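PDB 4V1T: LYND from Lyngbya aestuarii, which probably catalyses the ATP-dependent cyclodehydration of side chains in a precursor peptide to azoline heterocycles, as a member of the YcaO family. Local coordinates for residues R427-F432 / P723-N728; G531-N536 / I542-M547; E548-D553 / A599-P604; V717-R722 / N728-T733. All coordinates share one frame; numbering follows the deposited sequence.

Interaction 1. Residues R427-F432 / P723-N728; sequences RYSGIF and PDIGLN
Y428 and I725 supply the apolar part of a buried contact between the C-terminal part of helix 413-429 and the loop that joins strands 716-719 and 728-733. The ethyl branch of I725 does the touching: its CD1 lies 3.6 Å from CE2 of the tyrosine, with CG1 just behind, and the two side chains cross at a slant. Y428 carries its ring toward the loop because CG stands opposite the backbone N (chi1 165°). Beside this pair, CG2 of I725 comes within 4.2 Å of S429 OG.

Between the two segments the polar part runs through water. Y428 OH and D724 OD2 are 4.3 Å apart, and water 1 fills the interval, 2.8 Å from Y428 OH and giving a hydrogen bond of 2.8 Å to D724 OD2. Water 2 spends its two hydrogens on S429 OG, at 2.7 Å, and on the carbonyl O of L727, at 2.8 Å; the serine hydroxyl itself turns back to V425 O in its own helix. A phenylalanine in place of Y428 would probably keep the contact with I725 but leave water 1 without its tyrosine partner.

D724 OD2 also forms salt bridges with R210 and R308, and R210 packs against both Y428 and I725. The bridge to R210 ties the loop to helix 204-213, near the metal site; the D724 side chain is about 9 Å from the bound zinc. Two arginines beside one buried carboxylate are likely to keep D724 ionised, and water 1 extends that charged cluster to the tyrosine hydroxyl.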
loop_
_atom_site.group_PDB
_atom_site.type_symbol
_atom_site.label_atom_id
_atom_site.label_comp_id
_atom_site.label_asym_id
_atom_site.label_seq_id
_atom_site.Cartn_x
_atom_site.Cartn_y
_atom_site.Cartn_z
ATOM N N ARG B 427 -12.308 18.337 -5.447
ATOM C CA ARG B 427 -11.805 19.645 -5.817
ATOM C C ARG B 427 -11.446 19.708 -7.292
ATOM O O ARG B 427 -11.707 20.709 -7.951
ATOM C CB ARG B 427 -10.594 20.020 -4.962
ATOM C CG ARG B 427 -10.889 20.105 -3.468
ATOM C CD ARG B 427 -11.671 21.351 -3.080
ATOM N NE ARG B 427 -12.179 21.252 -1.708
ATOM C CZ ARG B 427 -11.427 21.383 -0.613
ATOM N NH1 ARG B 427 -10.119 21.621 -0.711
ATOM N NH2 ARG B 427 -11.980 21.273 0.591
ATOM N N TYR B 428 -10.871 18.639 -7.825
ATOM C CA TYR B 428 -10.520 18.604 -9.244
ATOM C C TYR B 428 -11.759 18.667 -10.140
ATOM O O TYR B 428 -11.796 19.417 -11.109
ATOM C CB TYR B 428 -9.701 17.354 -9.574
ATOM C CG TYR B 428 -9.611 17.074 -11.065
ATOM C CD1 TYR B 428 -8.628 17.664 -11.844
ATOM C CD2 TYR B 428 -10.525 16.231 -11.691
ATOM C CE1 TYR B 428 -8.552 17.422 -13.203
ATOM C CE2 TYR B 428 -10.460 15.981 -13.054
ATOM C CZ TYR B 428 -9.470 16.574 -13.805
ATOM O OH TYR B 428 -9.402 16.323 -15.155
ATOM N N SER B 429 -12.768 17.878 -9.796
ATOM C CA SER B 429 -13.953 17.714 -10.627
ATOM C C SER B 429 -14.766 18.989 -10.748
ATOM O O SER B 429 -15.574 19.125 -11.652
ATOM C CB SER B 429 -14.834 16.594 -10.063
ATOM O OG SER B 429 -14.169 15.339 -10.137
ATOM N N GLY B 430 -14.547 19.921 -9.830
ATOM C CA GLY B 430 -15.269 21.179 -9.828
ATOM C C GLY B 430 -14.647 22.249 -10.707
ATOM O O GLY B 430 -15.241 23.307 -10.911
ATOM N N ILE B 431 -13.451 21.982 -11.223
ATOM C CA ILE B 431 -12.723 22.970 -12.000
ATOM C C ILE B 431 -13.268 23.090 -13.415
ATOM O O ILE B 431 -13.575 22.096 -14.065
ATOM C CB ILE B 431 -11.226 22.645 -12.059
ATOM C CG1 ILE B 431 -10.627 22.647 -10.647
ATOM C CG2 ILE B 431 -10.490 23.666 -12.932
ATOM C CD1 ILE B 431 -9.258 21.996 -10.558
ATOM N N PHE B 432 -13.364 24.324 -13.890
ATOM C CA PHE B 432 -13.911 24.602 -15.211
ATOM C C PHE B 432 -12.911 24.211 -16.297
ATOM O O PHE B 432 -11.841 24.800 -16.398
ATOM C CB PHE B 432 -14.287 26.081 -15.318
ATOM C CG PHE B 432 -14.858 26.474 -16.651
ATOM C CD1 PHE B 432 -16.158 26.144 -16.993
ATOM C CD2 PHE B 432 -14.098 27.194 -17.552
ATOM C CE1 PHE B 432 -16.683 26.521 -18.213
ATOM C CE2 PHE B 432 -14.613 27.564 -18.776
ATOM C CZ PHE B 432 -15.908 27.227 -19.105
ATOM N N PRO B 723 -16.439 11.676 -16.511
ATOM C CA PRO B 723 -16.450 10.238 -16.825
ATOM C C PRO B 723 -15.090 9.560 -16.708
ATOM O O PRO B 723 -15.031 8.374 -16.412
ATOM C CB PRO B 723 -16.922 10.195 -18.285
ATOM C CG PRO B 723 -17.603 11.488 -18.513
ATOM C CD PRO B 723 -16.899 12.483 -17.651
ATOM N N ASP B 724 -14.018 10.300 -16.964
ATOM C CA ASP B 724 -12.661 9.771 -16.839
ATOM C C ASP B 724 -12.226 9.646 -15.370
ATOM O O ASP B 724 -11.196 9.037 -15.071
ATOM C CB ASP B 724 -11.670 10.663 -17.608
ATOM C CG ASP B 724 -11.674 12.106 -17.122
ATOM O OD1 ASP B 724 -12.743 12.585 -16.694
ATOM O OD2 ASP B 724 -10.613 12.756 -17.181
ATOM N N ILE B 725 -13.007 10.233 -14.469
ATOM C CA ILE B 725 -12.764 10.136 -13.029
ATOM C C ILE B 725 -13.583 9.007 -12.418
ATOM O O ILE B 725 -13.047 8.169 -11.689
ATOM C CB ILE B 725 -13.122 11.454 -12.317
ATOM C CG1 ILE B 725 -12.225 12.590 -12.814
ATOM C CG2 ILE B 725 -13.018 11.311 -10.803
ATOM C CD1 ILE B 725 -10.754 12.413 -12.495
ATOM N N GLY B 726 -14.881 8.998 -12.715
ATOM C CA GLY B 726 -15.778 7.938 -12.255
ATOM C C GLY B 726 -16.476 8.301 -10.962
ATOM O O GLY B 726 -17.702 8.270 -10.881
ATOM N N LEU B 727 -15.691 8.641 -9.947
ATOM C CA LEU B 727 -16.229 9.078 -8.661
ATOM C C LEU B 727 -17.188 10.240 -8.846
ATOM O O LEU B 727 -16.856 11.241 -9.481
ATOM C CB LEU B 727 -15.096 9.497 -7.720
ATOM C CG LEU B 727 -15.505 9.850 -6.291
ATOM C CD1 LEU B 727 -15.968 8.605 -5.534
ATOM C CD2 LEU B 727 -14.359 10.533 -5.560
ATOM N N ASN B 728 -18.384 10.107 -8.288
ATOM C CA ASN B 728 -19.396 11.139 -8.422
ATOM C C ASN B 728 -19.037 12.379 -7.633
ATOM O O ASN B 728 -18.648 12.291 -6.474
ATOM C CB ASN B 728 -20.755 10.616 -7.976
ATOM C CG ASN B 728 -21.264 9.495 -8.863
ATOM O OD1 ASN B 728 -21.371 8.352 -8.436
ATOM N ND2 ASN B 728 -21.587 9.826 -10.106
HETATM O O HOH W 1 -11.589 15.376 -16.641
HETATM O O HOH W 2 -15.655 13.246 -11.062
#

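Interaction 2. Residues G531-N536 / I542-M547; sequences GNAAGN and ILQGFM. With ADP (adenosine-5'-diphosphate), chain L.
A533 lays its CB against the helix backbone, 3.5 Å from G545 N, where strand 532-535 of the antiparallel sheet in the YcaO region leads through a short turn into helix 538-561, which packs back on it. The bare G545 permits this closeness. The carbonyl O of G531 sits 3.4 Å from G545 CA, and a CB on G545 would clash with that oxygen. One residue earlier in the helix, Q544 CB rests 3.9 Å from A533 CB. Its CG, anti to the backbone N (chi1 -174°), continues over the alanine to within 3.6 Å of ADP O2', where a bend at chi2 turns the amide end away from the strand.

The strand edge not paired with strand 728-733 holds the nucleotide through A534. A534 N gives its main hydrogen bond to ADP O3', 3.0 Å long with an angle of 157° at the hydrogen, and a weak second one to O2'; E426 and R636 add further bonds. N536 reaches the adenine, its ND2 making a weak hydrogen bond of 3.3 Å to ADP N1. The ribose completes the exchange with A534 by donating from O2' to the carbonyl O of that residue at 2.5 Å.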
loop_
_atom_site.group_PDB
_atom_site.type_symbol
_atom_site.label_atom_id
_atom_site.label_comp_id
_atom_site.label_asym_id
_atom_site.label_seq_id
_atom_site.Cartn_x
_atom_site.Cartn_y
_atom_site.Cartn_z
ATOM N N GLY B 531 -21.044 23.282 -0.482
ATOM C CA GLY B 531 -22.032 22.388 -1.052
ATOM C C GLY B 531 -21.408 21.369 -1.988
ATOM O O GLY B 531 -22.077 20.441 -2.434
ATOM N N ASN B 532 -20.133 21.555 -2.304
ATOM C CA ASN B 532 -19.423 20.615 -3.145
ATOM C C ASN B 532 -19.116 19.354 -2.358
ATOM O O ASN B 532 -18.659 19.423 -1.216
ATOM C CB ASN B 532 -18.116 21.205 -3.668
ATOM C CG ASN B 532 -18.332 22.386 -4.586
ATOM O OD1 ASN B 532 -19.126 23.292 -4.289
ATOM N ND2 ASN B 532 -17.625 22.389 -5.708
ATOM N N ALA B 533 -19.377 18.205 -2.968
ATOM C CA ALA B 533 -19.090 16.936 -2.319
ATOM C C ALA B 533 -18.922 15.810 -3.331
ATOM O O ALA B 533 -19.415 15.884 -4.464
ATOM C CB ALA B 533 -20.196 16.597 -1.326
ATOM N N ALA B 534 -18.210 14.772 -2.900
ATOM C CA ALA B 534 -18.027 13.571 -3.697
ATOM C C ALA B 534 -18.663 12.381 -3.003
ATOM O O ALA B 534 -18.951 12.441 -1.809
ATOM C CB ALA B 534 -16.553 13.315 -3.942
ATOM N N GLY B 535 -18.875 11.302 -3.751
ATOM C CA GLY B 535 -19.468 10.099 -3.188
ATOM C C GLY B 535 -19.420 8.955 -4.167
ATOM O O GLY B 535 -19.194 9.156 -5.356
ATOM N N ASN B 536 -19.654 7.751 -3.663
ATOM C CA ASN B 536 -19.661 6.567 -4.497
ATOM C C ASN B 536 -20.867 6.547 -5.422
ATOM O O ASN B 536 -20.862 5.862 -6.443
ATOM C CB ASN B 536 -19.622 5.311 -3.626
ATOM C CG ASN B 536 -18.349 5.221 -2.804
ATOM O OD1 ASN B 536 -17.324 4.737 -3.280
ATOM N ND2 ASN B 536 -18.409 5.695 -1.564
ATOM N N ILE B 542 -24.795 14.093 -3.029
ATOM C CA ILE B 542 -25.804 15.117 -2.788
ATOM C C ILE B 542 -26.102 15.259 -1.298
ATOM O O ILE B 542 -26.210 16.367 -0.795
ATOM C CB ILE B 542 -27.108 14.802 -3.543
ATOM C CG1 ILE B 542 -26.888 14.960 -5.049
ATOM C CG2 ILE B 542 -28.235 15.730 -3.089
ATOM C CD1 ILE B 542 -28.045 14.466 -5.895
ATOM N N LEU B 543 -26.255 14.128 -0.611
ATOM C CA LEU B 543 -26.536 14.131 0.817
ATOM C C LEU B 543 -25.440 14.867 1.588
ATOM O O LEU B 543 -25.717 15.725 2.421
ATOM C CB LEU B 543 -26.654 12.701 1.349
ATOM C CG LEU B 543 -26.980 12.563 2.840
ATOM C CD1 LEU B 543 -28.273 13.280 3.193
ATOM C CD2 LEU B 543 -27.068 11.097 3.229
ATOM N N GLN B 544 -24.194 14.518 1.306
ATOM C CA GLN B 544 -23.074 15.152 1.972
ATOM C C GLN B 544 -23.025 16.641 1.650
ATOM O O GLN B 544 -22.782 17.460 2.531
ATOM C CB GLN B 544 -21.759 14.477 1.578
ATOM C CG GLN B 544 -20.544 14.990 2.335
ATOM C CD GLN B 544 -20.628 14.717 3.822
ATOM O OE1 GLN B 544 -20.682 13.560 4.249
ATOM N NE2 GLN B 544 -20.647 15.788 4.625
ATOM N N GLY B 545 -23.260 16.983 0.386
ATOM C CA GLY B 545 -23.242 18.370 -0.049
ATOM C C GLY B 545 -24.274 19.194 0.690
ATOM O O GLY B 545 -23.986 20.296 1.156
ATOM N N PHE B 546 -25.477 18.643 0.802
ATOM C CA PHE B 546 -26.570 19.292 1.529
ATOM C C PHE B 546 -26.174 19.534 2.988
ATOM O O PHE B 546 -26.332 20.631 3.513
ATOM C CB PHE B 546 -27.852 18.436 1.465
ATOM C CG PHE B 546 -29.083 19.158 1.934
ATOM C CD1 PHE B 546 -29.393 19.225 3.280
ATOM C CD2 PHE B 546 -29.913 19.794 1.027
ATOM C CE1 PHE B 546 -30.511 19.911 3.712
ATOM C CE2 PHE B 546 -31.036 20.476 1.452
ATOM C CZ PHE B 546 -31.337 20.534 2.797
ATOM N N MET B 547 -25.651 18.503 3.639
ATOM C CA MET B 547 -25.251 18.612 5.034
ATOM C C MET B 547 -24.160 19.658 5.205
ATOM O O MET B 547 -24.089 20.331 6.239
ATOM C CB MET B 547 -24.750 17.258 5.564
ATOM C CG MET B 547 -25.857 16.249 5.780
ATOM S SD MET B 547 -27.112 16.875 6.908
ATOM C CE MET B 547 -28.534 15.996 6.298
HETATM P PB ADP L . -15.248 17.929 4.547
HETATM O O1B ADP L . -16.224 18.564 3.589
HETATM O O2B ADP L . -15.405 18.389 5.968
HETATM O O3B ADP L . -13.840 17.957 4.037
HETATM P PA ADP L . -14.817 15.056 4.677
HETATM O O1A ADP L . -15.546 14.039 5.517
HETATM O O2A ADP L . -13.387 15.416 5.035
HETATM O O3A ADP L . -15.736 16.385 4.560
HETATM O "O5'" ADP L . -14.837 14.536 3.166
HETATM C "C5'" ADP L . -14.044 15.147 2.168
HETATM C "C4'" ADP L . -14.626 14.777 0.814
HETATM O "O4'" ADP L . -14.430 13.389 0.554
HETATM C "C3'" ADP L . -16.126 15.004 0.767
HETATM O "O3'" ADP L . -16.463 15.465 -0.535
HETATM C "C2'" ADP L . -16.753 13.648 0.989
HETATM O "O2'" ADP L . -17.971 13.480 0.259
HETATM C "C1'" ADP L . -15.685 12.710 0.464
HETATM N N9 ADP L . -15.663 11.444 1.232
HETATM C C8 ADP L . -15.348 11.296 2.537
HETATM N N7 ADP L . -15.419 9.992 2.899
HETATM C C5 ADP L . -15.780 9.292 1.815
HETATM C C6 ADP L . -16.037 7.871 1.508
HETATM N N6 ADP L . -15.906 6.948 2.488
HETATM N N1 ADP L . -16.401 7.546 0.249
HETATM C C2 ADP L . -16.528 8.473 -0.717
HETATM N N3 ADP L . -16.308 9.789 -0.505
HETATM C C4 ADP L . -15.943 10.250 0.715
#

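Interaction 3. Residues E548-D553 / A599-P604; sequences ELVERD and ADLGIP. With MG (magnesium ion), chain O; PO4 (phosphate ion), chain P.
V550 meets L601 and I603 with a single methyl: CG2 lies 3.6 Å from L601 CD1 and 4.3 Å from I603 CD1. This joins helix 538-561 to the loop between strands 590-596 and 605-612, where A599 to G602 form a type I turn that presents L601 toward the helix. I603 also packs on F546 and M547, one turn earlier in the same helix.

The other flank of the helix faces the nucleotide site, and E548 runs into it with CG anti to the backbone N (chi1 -172°) and the chain extended beyond. From CB, its CG passes over one face of the R552 guanidinium, 3.4 Å above the plane and offset toward the rim. CD then splits the carboxylate between two tasks: OE1 accepts a hydrogen bond from G531 N, and OE2 binds magnesium at 2.1 Å. O2 of the phosphate, ADP O1B and waters 3, 4 and 5 complete six octahedral positions. R552 joins the cluster through a weak salt-bridge bond of 3.1 Å from NH1 to E551 OE2. Its NH2 makes a weak hydrogen bond of 3.4 Å to O1 of the phosphate, an ion probably taken up from the crystallisation liquor. The E548 carboxylate meets the guanidinium through charge alone, OE2 lying well out of its plane.

A helix carrying an acidic metal ligand on one side and an apolar anchor on the other thus forms part of the magnesium-nucleotide site expected of a YcaO cyclodehydratase.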
loop_
_atom_site.group_PDB
_atom_site.type_symbol
_atom_site.label_atom_id
_atom_site.label_comp_id
_atom_site.label_asym_id
_atom_site.label_seq_id
_atom_site.Cartn_x
_atom_site.Cartn_y
_atom_site.Cartn_z
ATOM N N GLU B 548 -23.305 19.802 4.197
ATOM C CA GLU B 548 -22.304 20.847 4.248
ATOM C C GLU B 548 -23.008 22.204 4.302
ATOM O O GLU B 548 -22.684 23.027 5.136
ATOM C CB GLU B 548 -21.356 20.782 3.058
ATOM C CG GLU B 548 -20.183 21.748 3.179
ATOM C CD GLU B 548 -19.027 21.350 2.298
ATOM O OE1 GLU B 548 -19.048 21.680 1.098
ATOM O OE2 GLU B 548 -18.103 20.688 2.805
ATOM N N LEU B 549 -23.999 22.411 3.445
ATOM C CA LEU B 549 -24.736 23.678 3.433
ATOM C C LEU B 549 -25.358 24.036 4.797
ATOM O O LEU B 549 -25.254 25.179 5.240
ATOM C CB LEU B 549 -25.825 23.642 2.365
ATOM C CG LEU B 549 -25.373 23.548 0.901
ATOM C CD1 LEU B 549 -26.572 23.721 -0.014
ATOM C CD2 LEU B 549 -24.311 24.580 0.549
ATOM N N VAL B 550 -25.991 23.073 5.463
ATOM C CA VAL B 550 -26.633 23.349 6.749
ATOM C C VAL B 550 -25.566 23.578 7.809
ATOM O O VAL B 550 -25.772 24.337 8.758
ATOM C CB VAL B 550 -27.587 22.201 7.218
ATOM C CG1 VAL B 550 -28.161 22.493 8.604
ATOM C CG2 VAL B 550 -28.725 21.995 6.218
ATOM N N GLU B 551 -24.423 22.926 7.636
ATOM C CA GLU B 551 -23.281 23.140 8.520
ATOM C C GLU B 551 -22.827 24.593 8.480
ATOM O O GLU B 551 -22.673 25.219 9.521
ATOM C CB GLU B 551 -22.119 22.223 8.124
ATOM C CG GLU B 551 -20.796 22.474 8.841
ATOM C CD GLU B 551 -19.627 21.862 8.097
ATOM O OE1 GLU B 551 -19.726 20.689 7.681
ATOM O OE2 GLU B 551 -18.618 22.563 7.907
ATOM N N ARG B 552 -22.616 25.121 7.278
ATOM C CA ARG B 552 -22.084 26.481 7.120
ATOM C C ARG B 552 -23.112 27.512 7.568
ATOM O O ARG B 552 -22.756 28.518 8.191
ATOM C CB ARG B 552 -21.689 26.790 5.679
ATOM C CG ARG B 552 -21.083 25.663 4.891
ATOM C CD ARG B 552 -19.705 25.260 5.341
ATOM N NE ARG B 552 -18.895 24.884 4.183
ATOM C CZ ARG B 552 -17.760 24.210 4.230
ATOM N NH1 ARG B 552 -17.278 23.778 5.379
ATOM N NH2 ARG B 552 -17.119 23.945 3.107
ATOM N N ASP B 553 -24.375 27.257 7.223
ATOM C CA ASP B 553 -25.482 28.111 7.626
ATOM C C ASP B 553 -25.525 28.197 9.146
ATOM O O ASP B 553 -25.584 29.291 9.705
ATOM C CB ASP B 553 -26.805 27.584 7.065
ATOM C CG ASP B 553 -27.977 28.471 7.401
ATOM O OD1 ASP B 553 -28.545 28.307 8.504
ATOM O OD2 ASP B 553 -28.344 29.323 6.559
ATOM N N ALA B 599 -30.126 24.616 14.021
ATOM C CA ALA B 599 -30.987 25.772 13.803
ATOM C C ALA B 599 -32.369 25.346 13.293
ATOM O O ALA B 599 -32.840 24.267 13.626
ATOM C CB ALA B 599 -30.312 26.760 12.844
ATOM N N ASP B 600 -33.014 26.194 12.489
ATOM C CA ASP B 600 -34.434 26.028 12.156
ATOM C C ASP B 600 -34.774 24.770 11.340
ATOM O O ASP B 600 -35.935 24.370 11.283
ATOM C CB ASP B 600 -34.949 27.267 11.416
ATOM C CG ASP B 600 -34.188 27.540 10.130
ATOM O OD1 ASP B 600 -32.959 27.308 10.101
ATOM O OD2 ASP B 600 -34.819 27.986 9.153
ATOM N N LEU B 601 -33.777 24.138 10.734
ATOM C CA LEU B 601 -34.024 22.922 9.956
ATOM C C LEU B 601 -34.057 21.688 10.852
ATOM O O LEU B 601 -34.576 20.640 10.462
ATOM C CB LEU B 601 -32.971 22.752 8.860
ATOM C CG LEU B 601 -32.816 23.900 7.857
ATOM C CD1 LEU B 601 -31.928 23.478 6.695
ATOM C CD2 LEU B 601 -34.164 24.384 7.341
ATOM N N GLY B 602 -33.498 21.817 12.052
ATOM C CA GLY B 602 -33.541 20.749 13.039
ATOM C C GLY B 602 -32.569 19.615 12.766
ATOM O O GLY B 602 -32.586 18.598 13.461
ATOM N N ILE B 603 -31.731 19.780 11.748
ATOM C CA ILE B 603 -30.703 18.799 11.431
ATOM C C ILE B 603 -29.500 19.070 12.321
ATOM O O ILE B 603 -28.952 20.162 12.288
ATOM C CB ILE B 603 -30.278 18.874 9.952
ATOM C CG1 ILE B 603 -31.489 18.601 9.043
ATOM C CG2 ILE B 603 -29.157 17.880 9.677
ATOM C CD1 ILE B 603 -31.217 18.799 7.563
ATOM N N PRO B 604 -29.079 18.075 13.118
ATOM C CA PRO B 604 -28.028 18.386 14.085
ATOM C C PRO B 604 -26.736 18.889 13.448
ATOM O O PRO B 604 -26.220 18.302 12.501
ATOM C CB PRO B 604 -27.801 17.063 14.820
ATOM C CG PRO B 604 -28.561 16.029 14.087
ATOM C CD PRO B 604 -29.578 16.695 13.238
HETATM MG MG MG O . -16.358 19.802 1.954
HETATM P P PO4 P . -14.159 21.371 3.917
HETATM O O1 PO4 P . -13.971 22.877 3.967
HETATM O O2 PO4 P . -15.208 21.018 2.894
HETATM O O3 PO4 P . -14.574 20.888 5.287
HETATM O O4 PO4 P . -12.846 20.750 3.483
HETATM O O HOH W 3 -14.796 18.687 1.059
HETATM O O HOH W 4 -17.695 18.462 1.001
HETATM O O HOH W 5 -16.525 20.580 -0.000
#

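Interaction 4. Residues V717-R722 / N728-T733; sequences VIDQTR and NVVKVT
T721 OG1 is held by two groups: it donates to D719 OD1 at 2.5 Å, using the syn lone pair, and accepts from V729 N across the contact at 3.1 Å. Lying beside its own backbone N, anti to the carbonyl carbon, the hydroxyl fits between them. D719 OD1 takes a second bond, 3.0 Å long, from T721 N, which approaches 62° out of the carboxylate plane and closes an Asx turn. A valine in place of T721 would probably leave V729 N without its acceptor and the D719 carboxylate with one donor fewer.

I718 and K731 form an antiparallel hydrogen-bonded pair, with a nearly straight bond from I718 N to K731 O (171°) and its return. Q720 N gives V729 O a hydrogen bond of 2.7 Å, bent to 136° at the hydrogen. On the face of I718 and K731, CG2 of the isoleucine touches CB of the lysine at 3.5 Å, while the lysine NZ goes on to N532 and D528. The opposite face bears V717, whose CG1 lies 4.0 Å from V730 CB; helix 538-561 packs over both. The two strands make a beta hairpin within the antiparallel sheet that carries the ADP-binding strand 532-535.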
loop_
_atom_site.group_PDB
_atom_site.type_symbol
_atom_site.label_atom_id
_atom_site.label_comp_id
_atom_site.label_asym_id
_atom_site.label_seq_id
_atom_site.Cartn_x
_atom_site.Cartn_y
_atom_site.Cartn_z
ATOM N N VAL B 717 -29.001 20.982 -7.817
ATOM C CA VAL B 717 -27.819 20.143 -7.958
ATOM C C VAL B 717 -27.181 20.318 -9.328
ATOM O O VAL B 717 -27.878 20.295 -10.348
ATOM C CB VAL B 717 -28.158 18.652 -7.790
ATOM C CG1 VAL B 717 -26.880 17.833 -7.748
ATOM C CG2 VAL B 717 -28.975 18.422 -6.530
ATOM N N ILE B 718 -25.857 20.474 -9.346
ATOM C CA ILE B 718 -25.097 20.391 -10.584
ATOM C C ILE B 718 -24.119 19.218 -10.508
ATOM O O ILE B 718 -23.229 19.173 -9.661
ATOM C CB ILE B 718 -24.367 21.718 -10.918
ATOM C CG1 ILE B 718 -23.474 21.554 -12.156
ATOM C CG2 ILE B 718 -23.579 22.240 -9.735
ATOM C CD1 ILE B 718 -24.234 21.202 -13.430
ATOM N N ASP B 719 -24.311 18.256 -11.395
ATOM C CA ASP B 719 -23.449 17.098 -11.451
ATOM C C ASP B 719 -22.127 17.466 -12.123
ATOM O O ASP B 719 -22.088 17.764 -13.311
ATOM C CB ASP B 719 -24.142 15.947 -12.191
ATOM C CG ASP B 719 -23.296 14.671 -12.212
ATOM O OD1 ASP B 719 -22.394 14.531 -11.351
ATOM O OD2 ASP B 719 -23.529 13.812 -13.093
ATOM N N GLN B 720 -21.052 17.438 -11.345
ATOM C CA GLN B 720 -19.721 17.744 -11.844
ATOM C C GLN B 720 -18.921 16.479 -12.162
ATOM O O GLN B 720 -17.724 16.550 -12.431
ATOM C CB GLN B 720 -18.959 18.572 -10.804
ATOM C CG GLN B 720 -19.609 19.899 -10.452
ATOM C CD GLN B 720 -18.847 20.646 -9.380
ATOM O OE1 GLN B 720 -18.286 20.041 -8.461
ATOM N NE2 GLN B 720 -18.823 21.975 -9.484
ATOM N N THR B 721 -19.580 15.325 -12.123
ATOM C CA THR B 721 -18.901 14.046 -12.341
ATOM C C THR B 721 -18.230 14.003 -13.710
ATOM O O THR B 721 -18.871 14.222 -14.746
ATOM C CB THR B 721 -19.892 12.880 -12.236
ATOM O OG1 THR B 721 -20.529 12.902 -10.950
ATOM C CG2 THR B 721 -19.182 11.545 -12.427
ATOM N N ARG B 722 -16.933 13.712 -13.713
ATOM C CA ARG B 722 -16.181 13.576 -14.955
ATOM C C ARG B 722 -16.061 12.089 -15.280
ATOM O O ARG B 722 -15.645 11.316 -14.424
ATOM C CB ARG B 722 -14.803 14.213 -14.813
ATOM C CG ARG B 722 -14.818 15.605 -14.188
ATOM C CD ARG B 722 -15.333 16.663 -15.152
ATOM N NE ARG B 722 -15.551 17.954 -14.492
ATOM C CZ ARG B 722 -15.721 19.108 -15.131
ATOM N NH1 ARG B 722 -15.692 19.163 -16.462
ATOM N NH2 ARG B 722 -15.914 20.220 -14.443
ATOM N N ASN B 728 -18.384 10.107 -8.288
ATOM C CA ASN B 728 -19.396 11.139 -8.422
ATOM C C ASN B 728 -19.037 12.379 -7.633
ATOM O O ASN B 728 -18.648 12.291 -6.474
ATOM C CB ASN B 728 -20.755 10.616 -7.976
ATOM C CG ASN B 728 -21.264 9.495 -8.863
ATOM O OD1 ASN B 728 -21.371 8.352 -8.436
ATOM N ND2 ASN B 728 -21.587 9.826 -10.106
ATOM N N VAL B 729 -19.157 13.535 -8.276
ATOM C CA VAL B 729 -18.950 14.815 -7.626
ATOM C C VAL B 729 -20.086 15.757 -7.998
ATOM O O VAL B 729 -20.447 15.871 -9.173
ATOM C CB VAL B 729 -17.603 15.446 -8.021
ATOM C CG1 VAL B 729 -17.391 16.772 -7.286
ATOM C CG2 VAL B 729 -16.463 14.490 -7.715
ATOM N N VAL B 730 -20.636 16.440 -6.994
ATOM C CA VAL B 730 -21.717 17.403 -7.219
ATOM C C VAL B 730 -21.483 18.698 -6.464
ATOM O O VAL B 730 -20.676 18.755 -5.538
ATOM C CB VAL B 730 -23.075 16.860 -6.763
ATOM C CG1 VAL B 730 -23.447 15.599 -7.533
ATOM C CG2 VAL B 730 -23.053 16.590 -5.267
ATOM N N LYS B 731 -22.202 19.735 -6.868
ATOM C CA LYS B 731 -22.342 20.925 -6.048
ATOM C C LYS B 731 -23.818 21.109 -5.773
ATOM O O LYS B 731 -24.609 21.249 -6.701
ATOM C CB LYS B 731 -21.756 22.165 -6.729
ATOM C CG LYS B 731 -21.967 23.454 -5.936
ATOM C CD LYS B 731 -21.215 24.633 -6.539
ATOM C CE LYS B 731 -21.236 25.851 -5.615
ATOM N NZ LYS B 731 -20.311 25.690 -4.451
ATOM N N VAL B 732 -24.179 21.070 -4.491
ATOM C CA VAL B 732 -25.540 21.328 -4.059
ATOM C C VAL B 732 -25.679 22.794 -3.659
ATOM O O VAL B 732 -24.858 23.308 -2.901
ATOM C CB VAL B 732 -25.922 20.447 -2.871
ATOM C CG1 VAL B 732 -27.388 20.616 -2.541
ATOM C CG2 VAL B 732 -25.597 18.983 -3.174
ATOM N N THR B 733 -26.727 23.443 -4.165
ATOM C CA THR B 733 -26.983 24.845 -3.888
ATOM C C THR B 733 -28.398 25.047 -3.387
ATOM O O THR B 733 -29.348 24.657 -4.054
ATOM C CB THR B 733 -26.769 25.711 -5.144
ATOM O OG1 THR B 733 -25.382 25.683 -5.489
ATOM C CG2 THR B 733 -27.189 27.172 -4.893
#

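Overall arrangement
All four contacts belong to the YcaO cyclodehydratase region. Interaction 1 brings together residues almost 300 apart, and interactions 2 and 3, in series, are nested in the loop it closes. Interaction 4 follows 2 and 3 along the chain and alternates with interaction 1, sharing N728. Strand 728-733 links interactions 2 and 4, whose centres are 8 Å apart, as neighbour of both 532-535 and 716-719. Helix 538-561 serves interactions 2 and 3, 14 Å apart between centres. Interactions 1 and 3 are the most distant pair, about 26 Å between centres. Together the four contacts tie one end of helix 413-429, the sheet and helix 538-561 into the frame around ADP and magnesium.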